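Local coordinates for RabGDI protein (Plasmodium falciparum 3D7, PDB 3P1W), which probably acts as a Rab GDP-dissociation inhibitor, keeping Rab GTPases in their GDP-bound form and assisting their cycling between membrane and cytosol, at residues N66-N69 with T70-K74; K165-Y168 with Q169-E173; Q203-I206 with D207-H211; I349-Q352 with N353-N356; L355-K358 with S359-I363. One frame throughout, in Å; residues are numbered along the deposited sequence.

The five contacts follow one another along the chain, from interaction 1 to interaction 5. Interaction 1 closes helix 64-71 and stands apart, its centre about 49 Å from that of interaction 2, on opposite sides of the chain's centre. Interactions 2 and 3 lie on helices 158-173 and 203-213, which touch through Phe167, Tyr168, Phe208 and Leu209. Interactions 4 and 5 share Leu355 and Asn356. Together they form the connection between neighbouring antiparallel strands 346-350 and 361-367 of a mixed sheet. His211 ND1 bonds Asp360 OD2, and the centres of interactions 3 and 4 are about 11 Å apart. Interactions 3, 4 and 5 thus lie where helices meet the sheet; interaction 2 is one helix further out.

Interaction 1: residues N66-N69 with T70-K74; sequences NLYN and TFKPK
Asn66 O is gripped twice by Thr70. The hydroxyl Thr70 OG1 donates to Asn66 O at 2.8 Å. The backbone Thr70 N donates to Asn66 O at 2.9 Å. The two donors reach the oxygen from opposite faces of its carbonyl plane. OG1 can fold back on the helix because it lies beside its own backbone N and anti to its carbonyl carbon (chi1 -63°). The next helical bond runs from Phe71 N to Leu67 O at 3.0 Å.

Two side-chain pairs follow the same i to i+4 spacing. Leu67 CD1 rests 3.9 Å from Phe71 CE2. The edge of the Phe71 ring also faces Leu67 O, which lies in the ring plane, 3.3 Å from Phe71 CD2. On the next flank, the aliphatic chain of Lys72 passes the Tyr68 ring at an oblique angle, with Lys72 CD 3.8 Å from Tyr68 CE2. Lys72 is the first residue to leave helical geometry, and Pro73 follows it. Pro73 has no N-H to continue the ladder, and its CB lies 3.4 Å from Asn69 O.

The loop residues Ile77, Pro78 and Tyr81 cover Tyr68. Lys72 NZ bonds Lys408 O and makes a cation-pi contact with Phe409. The contact forms the C-terminal end of helix 64-71, which lies against strand 405-418, with Leu67 on Phe409 and Phe71 on Lys411.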
# COMPACT_ATOMS: atom_id res chain seq x y z
N ASN A 66 -12.41 -11.90 15.76
CA ASN A 66 -11.79 -10.64 16.06
C ASN A 66 -12.35 -9.52 15.21
O ASN A 66 -12.50 -8.42 15.70
CB ASN A 66 -10.27 -10.76 16.06
CG ASN A 66 -9.77 -11.55 17.26
OD1 ASN A 66 -10.17 -11.30 18.41
ND2 ASN A 66 -8.92 -12.52 17.00
N LEU A 67 -12.77 -9.82 13.97
CA LEU A 67 -13.39 -8.81 13.11
C LEU A 67 -14.67 -8.35 13.79
O LEU A 67 -14.92 -7.14 13.94
CB LEU A 67 -13.68 -9.42 11.74
CG LEU A 67 -14.21 -8.54 10.63
CD1 LEU A 67 -13.15 -7.49 10.25
CD2 LEU A 67 -14.63 -9.41 9.44
N TYR A 68 -15.47 -9.32 14.25
CA TYR A 68 -16.74 -9.01 14.89
C TYR A 68 -16.55 -8.35 16.25
O TYR A 68 -17.27 -7.41 16.58
CB TYR A 68 -17.65 -10.27 14.96
CG TYR A 68 -18.56 -10.39 13.74
CD1 TYR A 68 -18.06 -10.83 12.51
CD2 TYR A 68 -19.89 -10.02 13.81
CE1 TYR A 68 -18.87 -10.89 11.37
CE2 TYR A 68 -20.71 -10.09 12.69
CZ TYR A 68 -20.19 -10.52 11.48
OH TYR A 68 -21.00 -10.59 10.38
N ASN A 69 -15.59 -8.82 17.04
CA ASN A 69 -15.34 -8.20 18.34
C ASN A 69 -14.94 -6.75 18.19
O ASN A 69 -15.30 -5.90 19.03
CB ASN A 69 -14.25 -8.96 19.14
CG ASN A 69 -14.77 -10.24 19.80
OD1 ASN A 69 -15.97 -10.53 19.78
ND2 ASN A 69 -13.86 -11.01 20.38
N THR A 70 -14.19 -6.48 17.12
CA THR A 70 -13.63 -5.15 16.88
C THR A 70 -14.65 -4.17 16.35
O THR A 70 -14.72 -3.05 16.82
CB THR A 70 -12.41 -5.23 15.90
OG1 THR A 70 -11.38 -6.02 16.50
CG2 THR A 70 -11.89 -3.83 15.54
N PHE A 71 -15.46 -4.60 15.39
CA PHE A 71 -16.38 -3.72 14.69
C PHE A 71 -17.85 -3.91 15.06
O PHE A 71 -18.63 -2.98 14.91
CB PHE A 71 -16.28 -3.99 13.20
CG PHE A 71 -14.98 -3.52 12.56
CD1 PHE A 71 -14.87 -2.22 12.09
CD2 PHE A 71 -13.92 -4.38 12.40
CE1 PHE A 71 -13.67 -1.79 11.46
CE2 PHE A 71 -12.75 -3.97 11.79
CZ PHE A 71 -12.62 -2.67 11.32
N LYS A 72 -18.23 -5.12 15.45
CA LYS A 72 -19.65 -5.45 15.72
C LYS A 72 -19.76 -6.29 17.01
O LYS A 72 -20.27 -7.40 17.00
CB LYS A 72 -20.28 -6.20 14.55
CG LYS A 72 -20.30 -5.47 13.21
CD LYS A 72 -20.88 -6.34 12.12
CE LYS A 72 -20.86 -5.67 10.73
NZ LYS A 72 -21.57 -4.35 10.74
N PRO A 73 -19.26 -5.75 18.12
CA PRO A 73 -19.16 -6.47 19.37
C PRO A 73 -20.50 -6.86 19.99
O PRO A 73 -20.50 -7.71 20.86
CB PRO A 73 -18.43 -5.48 20.29
CG PRO A 73 -18.76 -4.18 19.76
CD PRO A 73 -18.69 -4.40 18.25
N LYS A 74 -21.60 -6.27 19.55
CA LYS A 74 -22.92 -6.65 20.10
C LYS A 74 -23.58 -7.80 19.35
O LYS A 74 -24.61 -8.31 19.79
CB LYS A 74 -23.85 -5.44 20.09
CG LYS A 74 -23.48 -4.36 21.11
CD LYS A 74 -23.71 -4.81 22.53
CE LYS A 74 -25.16 -4.71 22.96
NZ LYS A 74 -25.40 -5.58 24.12

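Interaction 2: residues K165-Y168 with Q169-E173; sequences KNFY and QYVSE
Gln169 folds back over Lys165, one helical turn earlier. Its backbone N donates to Lys165 O at 2.9 Å, and its CG stands 3.3 Å from the same oxygen. Gln169 CG lies anti to its own carbonyl carbon (chi1 -74°), and the chain then runs extended. This carries the amide across the lysine chain at a slant, where Gln169 NE2 lies 3.5 Å from Lys165 CG. The touch is between an amide nitrogen and methylene groups. It covers the aliphatic part of Lys165, while the lysine chain bends only further out. Asn166 is a looser neighbour, with its amide plane turned 72° from that of Gln169.

Phe167 meets Val171 on another side of the helix. Val171 CG2 sits over one face of the ring, 3.9 Å from its centroid, in a CH-pi contact. The methyl is offset toward the rim and comes 3.7 Å from Phe167 CZ. The backbone links the same two residues, as Val171 N donates to Phe167 O at 3.0 Å.

Tyr168 joins the contact through its backbone, since Ser172 N donates to Tyr168 O at 2.9 Å. Phe167 also packs edge-to-face with Phe199.

The helix thus has two characters. Its Phe167, Tyr168 and Val171 side is mostly apolar and buried against helices 203-213 and 226-243, with the Tyr168 hydroxyl satisfied by Pro144 O. The Lys165, Asn166 and Gln169 side is polar, and its side chains meet there by packing, so the regular backbone bonds supply the polar hold between the two segments.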
# COMPACT_ATOMS: atom_id res chain seq x y z
N LYS A 165 -1.14 2.48 -28.38
CA LYS A 165 -0.29 1.36 -28.81
C LYS A 165 1.11 1.89 -29.12
O LYS A 165 2.10 1.30 -28.68
CB LYS A 165 -0.86 0.61 -30.02
CG LYS A 165 0.10 -0.48 -30.60
CD LYS A 165 -0.27 -0.99 -32.03
CE LYS A 165 -0.31 0.11 -33.11
NZ LYS A 165 0.73 0.02 -34.21
N ASN A 166 1.18 3.00 -29.85
CA ASN A 166 2.46 3.60 -30.23
C ASN A 166 3.23 4.06 -28.99
O ASN A 166 4.45 3.88 -28.89
CB ASN A 166 2.26 4.78 -31.19
CG ASN A 166 1.75 4.34 -32.58
OD1 ASN A 166 2.10 3.27 -33.08
ND2 ASN A 166 0.93 5.19 -33.20
N PHE A 167 2.50 4.61 -28.03
CA PHE A 167 3.11 5.05 -26.78
C PHE A 167 3.71 3.86 -26.03
O PHE A 167 4.85 3.91 -25.61
CB PHE A 167 2.09 5.78 -25.92
CG PHE A 167 2.63 6.22 -24.59
CD1 PHE A 167 3.62 7.17 -24.53
CD2 PHE A 167 2.14 5.67 -23.42
CE1 PHE A 167 4.13 7.59 -23.30
CE2 PHE A 167 2.65 6.09 -22.19
CZ PHE A 167 3.65 7.05 -22.15
N TYR A 168 2.94 2.80 -25.86
CA TYR A 168 3.45 1.61 -25.17
C TYR A 168 4.64 0.98 -25.90
O TYR A 168 5.59 0.53 -25.27
CB TYR A 168 2.35 0.58 -24.95
CG TYR A 168 1.48 0.85 -23.72
CD1 TYR A 168 1.78 1.86 -22.80
CD2 TYR A 168 0.40 0.04 -23.45
CE1 TYR A 168 0.98 2.06 -21.66
CE2 TYR A 168 -0.39 0.23 -22.34
CZ TYR A 168 -0.11 1.23 -21.44
OH TYR A 168 -0.94 1.38 -20.32
N GLN A 169 4.59 0.95 -27.23
CA GLN A 169 5.74 0.46 -28.00
C GLN A 169 6.98 1.29 -27.70
O GLN A 169 8.04 0.74 -27.40
CB GLN A 169 5.42 0.45 -29.50
CG GLN A 169 4.48 -0.67 -29.90
CD GLN A 169 4.14 -0.65 -31.38
OE1 GLN A 169 4.71 0.13 -32.14
NE2 GLN A 169 3.21 -1.49 -31.79
N TYR A 170 6.84 2.61 -27.74
CA TYR A 170 7.94 3.53 -27.39
C TYR A 170 8.52 3.25 -26.00
O TYR A 170 9.73 3.10 -25.86
CB TYR A 170 7.46 4.98 -27.47
CG TYR A 170 8.52 6.02 -27.10
CD1 TYR A 170 9.58 6.30 -27.96
CD2 TYR A 170 8.42 6.76 -25.93
CE1 TYR A 170 10.54 7.28 -27.64
CE2 TYR A 170 9.36 7.73 -25.59
CZ TYR A 170 10.42 7.99 -26.45
OH TYR A 170 11.34 8.95 -26.10
N VAL A 171 7.65 3.19 -24.99
CA VAL A 171 8.11 2.99 -23.61
C VAL A 171 8.79 1.63 -23.46
O VAL A 171 9.80 1.49 -22.77
CB VAL A 171 6.95 3.09 -22.59
CG1 VAL A 171 7.45 2.83 -21.17
CG2 VAL A 171 6.28 4.45 -22.68
N SER A 172 8.23 0.62 -24.13
CA SER A 172 8.76 -0.73 -24.07
C SER A 172 10.23 -0.81 -24.52
O SER A 172 10.99 -1.63 -24.02
CB SER A 172 7.89 -1.65 -24.93
OG SER A 172 8.23 -3.01 -24.73
N GLU A 173 10.62 0.07 -25.45
CA GLU A 173 12.01 0.10 -25.96
C GLU A 173 12.85 1.25 -25.41
O GLU A 173 14.05 1.34 -25.70
CB GLU A 173 11.98 0.16 -27.47
CG GLU A 173 11.44 -1.10 -28.08
CD GLU A 173 11.69 -1.15 -29.56
OE1 GLU A 173 12.88 -1.15 -29.96
OE2 GLU A 173 10.70 -1.19 -30.31

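Interaction 3: residues Q203-I206 with D207-H211; sequences QLTI and DFLGH
Asp207 faces Gln203 across the first turn of helix 203-213. The backbone makes the sound link, with Asp207 N donating to Gln203 O at 2.8 Å. The side chains also meet: Gln203 NE2 lies 2.5 Å from Asp207 OD1. That separation is very short and the N-H is poorly aimed, so the details of this bond are doubtful. The amide and carboxylate planes are 60° apart, and the two side chains cross at about a right angle.

Thr205 carries the apolar side. Its CG2 lies beside Leu209, 3.7 Å from CD1, and beside Phe208, 4.0 Å from CE2. Phe208 CG sits between its backbone N and carbonyl carbon (chi1 81°), which lays one ring face over Thr205 O, 3.6 Å from the ring plane.

Gln203-Asp207 and Thr205-Leu209 are i to i+4 pairs, and Thr205-Phe208 is i to i+3. The alpha-helical backbone ladder continues with Leu209 N to Thr205 O and Gly210 N to Ile206 O, both at 2.9 Å. A wider pi-type turn follows at 209-211. The helix packs on helix 158-173 in the helical part of the Rab GDI fold.

A second shell fixes the polar groups. Glu160 bonds Thr205 OG1, and Asn353 bonds Asp207 OD2. Leu209 and Phe208 press on Tyr168 of helix 158-173, while Ile206 packs on Tyr196. Further along, His211 is held by Asp360 at ND1 and by Asp219 at NE2.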
# COMPACT_ATOMS: atom_id res chain seq x y z
N GLN A 203 -6.95 13.48 -22.63
CA GLN A 203 -6.94 13.67 -21.20
C GLN A 203 -7.29 12.39 -20.43
O GLN A 203 -6.61 12.04 -19.48
CB GLN A 203 -7.87 14.83 -20.79
CG GLN A 203 -7.86 15.15 -19.28
CD GLN A 203 -6.45 15.22 -18.69
OE1 GLN A 203 -5.54 15.80 -19.30
NE2 GLN A 203 -6.26 14.64 -17.50
N LEU A 204 -8.35 11.70 -20.85
CA LEU A 204 -8.75 10.44 -20.22
C LEU A 204 -7.64 9.39 -20.30
O LEU A 204 -7.43 8.62 -19.36
CB LEU A 204 -10.06 9.93 -20.83
CG LEU A 204 -11.31 10.72 -20.43
CD1 LEU A 204 -12.51 10.36 -21.34
CD2 LEU A 204 -11.64 10.53 -18.95
N THR A 205 -6.88 9.39 -21.40
CA THR A 205 -5.74 8.48 -21.52
C THR A 205 -4.66 8.82 -20.51
O THR A 205 -4.15 7.93 -19.82
CB THR A 205 -5.13 8.51 -22.93
OG1 THR A 205 -6.17 8.31 -23.87
CG2 THR A 205 -4.06 7.41 -23.09
N ILE A 206 -4.34 10.11 -20.43
CA ILE A 206 -3.39 10.65 -19.45
C ILE A 206 -3.83 10.29 -18.03
O ILE A 206 -3.01 9.90 -17.19
CB ILE A 206 -3.25 12.19 -19.62
CG1 ILE A 206 -2.50 12.50 -20.93
CG2 ILE A 206 -2.50 12.81 -18.44
CD1 ILE A 206 -2.65 13.94 -21.45
N ASP A 207 -5.13 10.40 -17.78
CA ASP A 207 -5.69 10.04 -16.48
C ASP A 207 -5.35 8.63 -16.04
O ASP A 207 -4.85 8.46 -14.93
CB ASP A 207 -7.21 10.18 -16.50
CG ASP A 207 -7.67 11.60 -16.60
OD1 ASP A 207 -6.82 12.51 -16.40
OD2 ASP A 207 -8.88 11.80 -16.89
N PHE A 208 -5.64 7.62 -16.87
CA PHE A 208 -5.38 6.24 -16.41
C PHE A 208 -3.90 5.91 -16.48
O PHE A 208 -3.40 5.13 -15.66
CB PHE A 208 -6.25 5.18 -17.10
CG PHE A 208 -5.77 4.75 -18.48
CD1 PHE A 208 -4.70 3.88 -18.61
CD2 PHE A 208 -6.43 5.18 -19.62
CE1 PHE A 208 -4.27 3.48 -19.88
CE2 PHE A 208 -6.01 4.77 -20.88
CZ PHE A 208 -4.93 3.93 -21.01
N LEU A 209 -3.18 6.48 -17.45
CA LEU A 209 -1.72 6.27 -17.46
C LEU A 209 -1.05 6.76 -16.18
O LEU A 209 -0.23 6.07 -15.60
CB LEU A 209 -1.07 6.93 -18.67
CG LEU A 209 -1.38 6.19 -19.97
CD1 LEU A 209 -0.93 6.98 -21.18
CD2 LEU A 209 -0.74 4.82 -19.92
N GLY A 210 -1.39 7.97 -15.77
CA GLY A 210 -0.76 8.57 -14.61
C GLY A 210 -1.13 7.89 -13.30
O GLY A 210 -0.26 7.64 -12.45
N HIS A 211 -2.42 7.60 -13.13
CA HIS A 211 -2.94 7.12 -11.88
C HIS A 211 -2.91 5.61 -11.75
O HIS A 211 -2.69 5.10 -10.66
CB HIS A 211 -4.35 7.66 -11.66
CG HIS A 211 -4.39 9.14 -11.44
ND1 HIS A 211 -4.76 9.72 -10.24
CD2 HIS A 211 -4.02 10.16 -12.25
CE1 HIS A 211 -4.67 11.03 -10.35
NE2 HIS A 211 -4.20 11.33 -11.55

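Interaction 4: residues I349-Q352 with N353-N356; sequences IIPQ and NQLN
Asn353 comes first, and its OD1 lies 3.7 Å from Pro351 CB. Its ND2 bonds Asp207 OD2 of helix 203-213. This side chain has two conformers, so both details are less sure.

Gln354 follows and makes the first turn bond. Gln354 N donates to Pro351 O at 3.0 Å. The donor sits above the carbonyl plane, 43° out of it, so it is not on a lone pair. Such bent bonds fit a 3-10 turn. Gln354 CB is also 3.2 Å from Pro351 O. The rest of the side chain bends away and its OE1 takes a bond from His128 N.

Leu355 repeats the pattern one residue on, with Leu355 N donating to Gln352 O at 3.1 Å. Again the donor is well out of the carbonyl plane, by 58°. Two successive i to i+3 bonds mark a short 3-10 turn. The end of Leu355 meets the strand end. Its CD1 touches Ile350 CG2 at 3.6 Å, and its CG is 3.9 Å from the same methyl. This apolar touch closes the turn over the last strand residue.

The turn leads out of strand 346-350, which runs parallel to strand 117-129 and antiparallel to strand 361-367. Tyr126 touches Ile350, Gln354 and Leu355. Pro398 of helix 396-400 covers Ile350 and Leu355. Gln352 and Gln354 border helix 203-213 through His211 and Leu204.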
# COMPACT_ATOMS: atom_id res chain seq x y z
N ILE A 349 -8.63 1.29 -9.25
CA ILE A 349 -8.15 2.62 -9.00
C ILE A 349 -9.17 3.60 -9.55
O ILE A 349 -9.51 3.56 -10.75
CB ILE A 349 -6.75 2.83 -9.61
CG1 ILE A 349 -5.75 1.91 -8.91
CG2 ILE A 349 -6.32 4.32 -9.53
CD1 ILE A 349 -4.36 1.81 -9.55
N ILE A 350 -9.64 4.49 -8.68
CA ILE A 350 -10.61 5.52 -9.10
C ILE A 350 -9.96 6.91 -9.12
O ILE A 350 -9.75 7.53 -8.05
CB ILE A 350 -11.85 5.54 -8.22
CG1 ILE A 350 -12.46 4.13 -8.08
CG2 ILE A 350 -12.89 6.60 -8.81
CD1 ILE A 350 -13.65 4.05 -7.09
N PRO A 351 -9.61 7.41 -10.32
CA PRO A 351 -8.95 8.71 -10.39
C PRO A 351 -9.86 9.80 -9.85
O PRO A 351 -11.07 9.80 -10.11
CB PRO A 351 -8.65 8.88 -11.87
CG PRO A 351 -8.60 7.49 -12.41
CD PRO A 351 -9.57 6.69 -11.61
N GLN A 352 -9.28 10.71 -9.08
CA GLN A 352 -10.04 11.72 -8.35
C GLN A 352 -11.01 12.56 -9.22
O GLN A 352 -12.12 12.89 -8.77
CB GLN A 352 -9.06 12.60 -7.57
CG GLN A 352 -8.09 13.41 -8.46
CD GLN A 352 -6.93 13.96 -7.70
OE1 GLN A 352 -6.81 15.17 -7.55
NE2 GLN A 352 -6.07 13.08 -7.19
N ASN A 353 -10.60 12.87 -10.46
CA ASN A 353 -11.44 13.70 -11.35
C ASN A 353 -12.74 13.00 -11.76
O ASN A 353 -13.71 13.66 -12.17
CB ASN A 353 -10.65 14.23 -12.57
CG ASN A 353 -10.16 13.14 -13.52
OD1 ASN A 353 -10.21 11.95 -13.22
ND2 ASN A 353 -9.66 13.56 -14.68
N GLN A 354 -12.75 11.67 -11.66
CA GLN A 354 -13.94 10.86 -11.91
C GLN A 354 -15.06 11.01 -10.86
O GLN A 354 -16.26 10.85 -11.16
CB GLN A 354 -13.57 9.39 -12.08
CG GLN A 354 -12.89 9.10 -13.40
CD GLN A 354 -13.85 9.17 -14.59
OE1 GLN A 354 -15.00 8.66 -14.54
NE2 GLN A 354 -13.38 9.75 -15.67
N LEU A 355 -14.68 11.35 -9.64
CA LEU A 355 -15.67 11.53 -8.59
C LEU A 355 -15.65 12.95 -8.06
O LEU A 355 -16.08 13.21 -6.95
CB LEU A 355 -15.44 10.51 -7.48
CG LEU A 355 -15.74 9.06 -7.84
CD1 LEU A 355 -15.37 8.17 -6.65
CD2 LEU A 355 -17.21 8.81 -8.28
N ASN A 356 -15.12 13.88 -8.85
CA ASN A 356 -15.17 15.33 -8.53
C ASN A 356 -14.59 15.67 -7.19
O ASN A 356 -15.16 16.47 -6.43
CB ASN A 356 -16.60 15.85 -8.59
CG ASN A 356 -17.34 15.28 -9.72
OD1 ASN A 356 -17.05 15.58 -10.86
ND2 ASN A 356 -18.32 14.44 -9.41

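Interaction 5: residues L355-K358 with S359-I363; sequences LNRK and SDIYI
Arg357 reaches forward to Ser359 and Ile361. Its CG lies between its own backbone N and carbonyl carbon (chi1 61°). The chain then runs extended and bends at chi3 (-71°), which brings the guanidinium over the start of the next strand. Arg357 NE donates to Ser359 O at 3.0 Å. The oxygen sits at the edge of the guanidinium, close to its plane. Arg357 CG and CD also pass close by, each 3.4 Å from Ser359 O.

Ile361 takes a face of the same group. Its CD1 lies 3.6 Å above the guanidinium plane, displaced toward the rim and nearest to Arg357 NE. Its CG1 is anti to the carbonyl carbon, and the chain continues extended, so CD1 is held out as its tip. Ile361 CD1 also meets Leu355 CD1 at 3.9 Å, with the two side chains crossing at about a right angle.

Ser359 OG lies between its backbone N and carbonyl carbon (chi1 63°), where it meets a water and Glu387. The water accepts from Arg357 NH2 at 2.9 Å. It lies within bonding distance of Ser359 OG (2.6 Å) and Asp360 O, which may compete with other acceptors for its two protons. Glu394 probably balances the charge of Arg357 through a salt bridge to NH2; Glu387 bonds Ser359 OG and Lys358 N.

Residues 355-363 form the second half of the loop joining antiparallel strands 346-350 and 361-367, and the start of the latter. Ile361 pairs with Ile350 through the backbone and packs on Val382 and Ala384 of strand 378-385, while Pro398 of helix 396-400 covers Ile361.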
# COMPACT_ATOMS: atom_id res chain seq x y z
N LEU A 355 -14.68 11.35 -9.64
CA LEU A 355 -15.67 11.53 -8.59
C LEU A 355 -15.65 12.95 -8.06
O LEU A 355 -16.08 13.21 -6.95
CB LEU A 355 -15.44 10.51 -7.48
CG LEU A 355 -15.74 9.06 -7.84
CD1 LEU A 355 -15.37 8.17 -6.65
CD2 LEU A 355 -17.21 8.81 -8.28
N ASN A 356 -15.12 13.88 -8.85
CA ASN A 356 -15.17 15.33 -8.53
C ASN A 356 -14.59 15.67 -7.19
O ASN A 356 -15.16 16.47 -6.43
CB ASN A 356 -16.60 15.85 -8.59
CG ASN A 356 -17.34 15.28 -9.72
OD1 ASN A 356 -17.05 15.58 -10.86
ND2 ASN A 356 -18.32 14.44 -9.41
N ARG A 357 -13.42 15.09 -6.91
CA ARG A 357 -12.79 15.21 -5.62
C ARG A 357 -11.30 15.41 -5.81
O ARG A 357 -10.81 15.46 -6.92
CB ARG A 357 -13.08 13.98 -4.75
CG ARG A 357 -12.57 12.68 -5.33
CD ARG A 357 -13.05 11.50 -4.50
NE ARG A 357 -12.37 11.43 -3.19
CZ ARG A 357 -12.96 11.71 -2.03
NH1 ARG A 357 -14.22 12.13 -1.95
NH2 ARG A 357 -12.28 11.55 -0.90
N LYS A 358 -10.59 15.58 -4.71
CA LYS A 358 -9.19 16.02 -4.77
C LYS A 358 -8.22 14.91 -4.38
O LYS A 358 -7.02 15.16 -4.21
CB LYS A 358 -9.02 17.21 -3.84
CG LYS A 358 -9.84 18.45 -4.20
CD LYS A 358 -9.39 19.10 -5.48
CE LYS A 358 -10.05 20.48 -5.68
NZ LYS A 358 -10.50 20.66 -7.10
N SER A 359 -8.71 13.69 -4.26
CA SER A 359 -7.81 12.55 -3.99
C SER A 359 -8.46 11.26 -4.46
O SER A 359 -9.70 11.13 -4.46
CB SER A 359 -7.46 12.51 -2.50
OG SER A 359 -8.62 12.29 -1.69
N ASP A 360 -7.63 10.31 -4.91
CA ASP A 360 -8.16 9.10 -5.53
C ASP A 360 -8.87 8.21 -4.49
O ASP A 360 -8.62 8.30 -3.27
CB ASP A 360 -7.05 8.31 -6.21
CG ASP A 360 -6.47 8.99 -7.46
OD1 ASP A 360 -6.80 10.17 -7.79
OD2 ASP A 360 -5.63 8.32 -8.11
N ILE A 361 -9.72 7.32 -4.98
CA ILE A 361 -10.32 6.27 -4.15
C ILE A 361 -9.89 4.92 -4.72
O ILE A 361 -9.67 4.80 -5.95
CB ILE A 361 -11.84 6.44 -4.05
CG1 ILE A 361 -12.14 7.77 -3.31
CG2 ILE A 361 -12.51 5.26 -3.35
CD1 ILE A 361 -13.64 8.10 -3.11
N TYR A 362 -9.75 3.94 -3.85
CA TYR A 362 -9.21 2.63 -4.20
C TYR A 362 -10.09 1.51 -3.67
O TYR A 362 -10.69 1.64 -2.63
CB TYR A 362 -7.79 2.49 -3.64
CG TYR A 362 -6.87 3.67 -3.92
CD1 TYR A 362 -5.99 3.65 -5.01
CD2 TYR A 362 -6.88 4.82 -3.11
CE1 TYR A 362 -5.14 4.70 -5.27
CE2 TYR A 362 -6.04 5.89 -3.37
CZ TYR A 362 -5.17 5.84 -4.45
OH TYR A 362 -4.34 6.88 -4.73
N ILE A 363 -10.14 0.40 -4.40
CA ILE A 363 -10.86 -0.79 -3.95
C ILE A 363 -9.99 -2.02 -4.21
O ILE A 363 -9.57 -2.24 -5.36
CB ILE A 363 -12.21 -1.00 -4.66
CG1 ILE A 363 -13.03 0.29 -4.67
CG2 ILE A 363 -12.93 -2.20 -4.06
CD1 ILE A 363 -14.40 0.21 -5.41
O HOH W 1 -9.87 9.99 -1.49